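Side-chain contact in heme-binding protein A (Haemophilus parasuis 29755, PDB 3TPA), which probably binds glutathione as the periplasmic solute-binding component of a peptide-type transport system: residues A430-T435 against R439-K444. The protein carries 1 engineered substitution. Numbering follows the deposited sequence.
Sequences ANIPGT and RWTDEK
I432 lies across the bent side chain of R439, its two branches meeting different parts of that residue. The methyl CG2 sits over one face of the guanidinium, 3.3 Å above the plane and displaced toward the rim, where its shortest approach is 3.4 Å to R439 NH1. The other branch runs to the backbone: CD1 of I432 is 3.5 Å from R439 CA. It also approaches the methyl CG2 of T441 at 3.6 Å, a less certain contact because T441 has two conformers. CG2 of I432 stands anti to the backbone N, which turns it onto the guanidinium, while the extended chi2 (167°) carries CD1 to the 439-441 backbone. P433 meets the same group obliquely, its CB 3.7 Å from NH2 of R439. These contacts are van der Waals in kind, and a polar hold on the guanidinium comes from R401, whose carbonyl O accepts a hydrogen bond from R439 NH2.

Both segments belong to the surface connection between helix 420-427 and helix 443-453 in this family 5 solute-binding protein of the periplasmic binding protein clan. A cis-proline type VIb turn over N431-G434 sets I432 and the P433 ring side by side against R439.

Further out, each segment is tied to a helix. N431 ND2 and T435 OG1 bond to the carbonyl oxygens of F424 and P425 in helix 420-427. Beyond T441, D442 N-caps helix 443-453 through OD2 to F445 N, while the indole of W440, whose CB is directed away from 430-435, packs on helix 458-475 and meets F445 edge-to-face.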
ATOM      1  N   ALA A 430     -15.625  -4.774 -14.353  1.00 13.01           N
ATOM      2  CA  ALA A 430     -14.527  -5.402 -15.066  1.00 14.61           C
ATOM      3  C   ALA A 430     -13.747  -6.385 -14.202  1.00 23.26           C
ATOM      4  O   ALA A 430     -12.994  -7.213 -14.723  1.00 22.02           O
ATOM      5  CB  ALA A 430     -13.597  -4.342 -15.666  1.00 18.96           C
ATOM      6  N   ASN A 431     -13.935  -6.295 -12.881  1.00 19.41           N
ATOM      7  CA  ASN A 431     -13.243  -7.161 -11.956  1.00 16.60           C
ATOM      8  C   ASN A 431     -14.113  -8.314 -11.462  1.00 16.93           C
ATOM      9  O   ASN A 431     -13.920  -8.831 -10.368  1.00 15.75           O
ATOM     10  CB  ASN A 431     -12.643  -6.329 -10.816  1.00 12.56           C
ATOM     11  CG  ASN A 431     -11.494  -5.467 -11.294  1.00 17.15           C
ATOM     12  OD1 ASN A 431     -10.627  -5.943 -12.006  1.00 15.66           O
ATOM     13  ND2 ASN A 431     -11.493  -4.193 -10.920  1.00 10.46           N
ATOM     14  N   ILE A 432     -15.080  -8.710 -12.286  1.00 17.08           N
ATOM     15  CA  ILE A 432     -15.844  -9.938 -12.041  1.00 18.85           C
ATOM     16  C   ILE A 432     -15.676 -10.890 -13.224  1.00 19.49           C
ATOM     17  O   ILE A 432     -15.912 -10.498 -14.359  1.00 17.07           O
ATOM     18  CB  ILE A 432     -17.361  -9.675 -11.919  1.00 18.37           C
ATOM     19  CG1 ILE A 432     -17.675  -8.541 -10.943  1.00 15.48           C
ATOM     20  CG2 ILE A 432     -18.086 -10.946 -11.507  1.00 14.66           C
ATOM     21  CD1 ILE A 432     -19.127  -8.054 -11.059  1.00 16.71           C
ATOM     22  N   PRO A 433     -15.252 -12.137 -12.967  1.00 17.68           N
ATOM     23  CA  PRO A 433     -14.785 -12.673 -11.685  1.00 15.03           C
ATOM     24  C   PRO A 433     -13.412 -12.097 -11.381  1.00 19.91           C
ATOM     25  O   PRO A 433     -12.609 -11.964 -12.304  1.00 23.26           O
ATOM     26  CB  PRO A 433     -14.673 -14.184 -11.946  1.00 18.47           C
ATOM     27  CG  PRO A 433     -15.363 -14.429 -13.276  1.00 23.77           C
ATOM     28  CD  PRO A 433     -15.212 -13.150 -14.036  1.00 22.78           C
ATOM     29  N   GLY A 434     -13.146 -11.748 -10.128  1.00 19.20           N
ATOM     30  CA  GLY A 434     -11.879 -11.123  -9.782  1.00 13.32           C
ATOM     31  C   GLY A 434     -11.930 -10.417  -8.444  1.00 14.73           C
ATOM     32  O   GLY A 434     -12.491 -10.926  -7.475  1.00 15.85           O
ATOM     33  N   THR A 435     -11.365  -9.224  -8.386  1.00 15.27           N
ATOM     34  CA  THR A 435     -11.219  -8.561  -7.092  1.00 15.69           C
ATOM     35  C   THR A 435     -12.541  -7.999  -6.567  1.00 14.96           C
ATOM     36  O   THR A 435     -12.628  -7.596  -5.413  1.00 15.88           O
ATOM     37  CB  THR A 435     -10.156  -7.462  -7.148  1.00 13.30           C
ATOM     38  OG1 THR A 435     -10.392  -6.644  -8.305  1.00 15.25           O
ATOM     39  CG2 THR A 435      -8.761  -8.092  -7.251  1.00 16.38           C
ATOM     40  N   ARG A 439     -19.539  -8.917  -6.509  1.00 11.42           N
ATOM     41  CA  ARG A 439     -20.178  -9.000  -7.836  1.00 16.61           C
ATOM     42  C   ARG A 439     -21.167  -7.881  -8.088  1.00 21.71           C
ATOM     43  O   ARG A 439     -21.939  -7.928  -9.044  1.00 25.60           O
ATOM     44  CB  ARG A 439     -20.889 -10.342  -8.050  1.00  8.97           C
ATOM     45  CG  ARG A 439     -20.030 -11.570  -7.757  1.00 13.19           C
ATOM     46  CD  ARG A 439     -20.272 -12.645  -8.841  1.00 23.81           C
ATOM     47  NE  ARG A 439     -19.118 -13.516  -8.950  1.00 34.40           N
ATOM     48  CZ  ARG A 439     -18.763 -14.156 -10.045  1.00 35.00           C
ATOM     49  NH1 ARG A 439     -19.471 -14.038 -11.155  1.00 33.33           N
ATOM     50  NH2 ARG A 439     -17.691 -14.916 -10.015  1.00 46.64           N
ATOM     51  N   TRP A 440     -21.153  -6.868  -7.232  1.00 20.11           N
ATOM     52  CA  TRP A 440     -22.074  -5.749  -7.396  1.00 16.11           C
ATOM     53  C   TRP A 440     -21.607  -4.819  -8.507  1.00 22.41           C
ATOM     54  O   TRP A 440     -20.405  -4.600  -8.687  1.00 18.25           O
ATOM     55  CB  TRP A 440     -22.201  -4.960  -6.095  1.00 16.55           C
ATOM     56  CG  TRP A 440     -23.072  -3.726  -6.204  1.00 12.67           C
ATOM     57  CD1 TRP A 440     -24.443  -3.680  -6.224  1.00 19.37           C
ATOM     58  CD2 TRP A 440     -22.627  -2.368  -6.278  1.00 10.24           C
ATOM     59  NE1 TRP A 440     -24.872  -2.367  -6.337  1.00 14.43           N
ATOM     60  CE2 TRP A 440     -23.775  -1.550  -6.354  1.00 12.91           C
ATOM     61  CE3 TRP A 440     -21.367  -1.762  -6.282  1.00 18.30           C
ATOM     62  CZ2 TRP A 440     -23.698  -0.169  -6.443  1.00 17.10           C
ATOM     63  CZ3 TRP A 440     -21.295  -0.375  -6.383  1.00 15.63           C
ATOM     64  CH2 TRP A 440     -22.454   0.398  -6.474  1.00 16.62           C
ATOM     65  N   THR A 441     -22.567  -4.282  -9.256  1.00 16.87           N
ATOM     66  CA  THR A 441     -22.286  -3.289 -10.292  0.50 20.37           C
ATOM     67  C   THR A 441     -23.445  -2.311 -10.380  1.00 18.54           C
ATOM     68  O   THR A 441     -24.587  -2.665 -10.081  1.00 15.67           O
ATOM     69  CB  THR A 441     -22.097  -3.932 -11.698  0.50 21.21           C
ATOM     70  OG1 THR A 441     -23.376  -4.247 -12.260  0.50 23.62           O
ATOM     71  CG2 THR A 441     -21.244  -5.191 -11.623  0.50 17.01           C
ATOM     72  N   ASP A 442     -23.150  -1.092 -10.807  1.00 19.31           N
ATOM     73  CA  ASP A 442     -24.180  -0.088 -11.024  1.00 23.48           C
ATOM     74  C   ASP A 442     -23.732   0.834 -12.152  1.00 22.15           C
ATOM     75  O   ASP A 442     -22.598   1.311 -12.155  1.00 15.69           O
ATOM     76  CB  ASP A 442     -24.448   0.706  -9.746  1.00 22.97           C
ATOM     77  CG  ASP A 442     -25.398   1.846  -9.979  1.00 20.40           C
ATOM     78  OD1 ASP A 442     -26.618   1.604  -9.992  1.00 28.56           O
ATOM     79  OD2 ASP A 442     -24.924   2.979 -10.175  1.00 20.16           O
ATOM     80  N   GLU A 443     -24.621   1.060 -13.117  1.00 18.12           N
ATOM     81  CA  GLU A 443     -24.251   1.746 -14.345  1.00 18.24           C
ATOM     82  C   GLU A 443     -23.720   3.132 -14.060  1.00 15.36           C
ATOM     83  O   GLU A 443     -22.689   3.507 -14.587  1.00 17.73           O
ATOM     84  CB  GLU A 443     -25.431   1.820 -15.306  1.00 17.65           C
ATOM     85  CG  GLU A 443     -25.123   2.572 -16.594  1.00 32.27           C
ATOM     86  CD  GLU A 443     -26.226   2.420 -17.623  1.00 43.21           C
ATOM     87  OE1 GLU A 443     -27.316   1.927 -17.252  1.00 40.59           O
ATOM     88  OE2 GLU A 443     -25.999   2.781 -18.801  1.00 48.59           O
ATOM     89  N   LYS A 444     -24.419   3.876 -13.210  1.00 14.17           N
ATOM     90  CA  LYS A 444     -24.016   5.236 -12.872  1.00 15.77           C
ATOM     91  C   LYS A 444     -22.724   5.257 -12.086  1.00 15.09           C
ATOM     92  O   LYS A 444     -21.843   6.075 -12.344  1.00 14.10           O
ATOM     93  CB  LYS A 444     -25.110   5.954 -12.064  1.00 19.35           C
ATOM     94  CG  LYS A 444     -24.722   7.379 -11.666  1.00 34.75           C
ATOM     95  CD  LYS A 444     -24.408   8.263 -12.885  1.00 44.88           C
ATOM     96  CE  LYS A 444     -24.265   9.730 -12.470  1.00 50.41           C
ATOM     97  NZ  LYS A 444     -23.992  10.664 -13.604  1.00 52.30           N
TER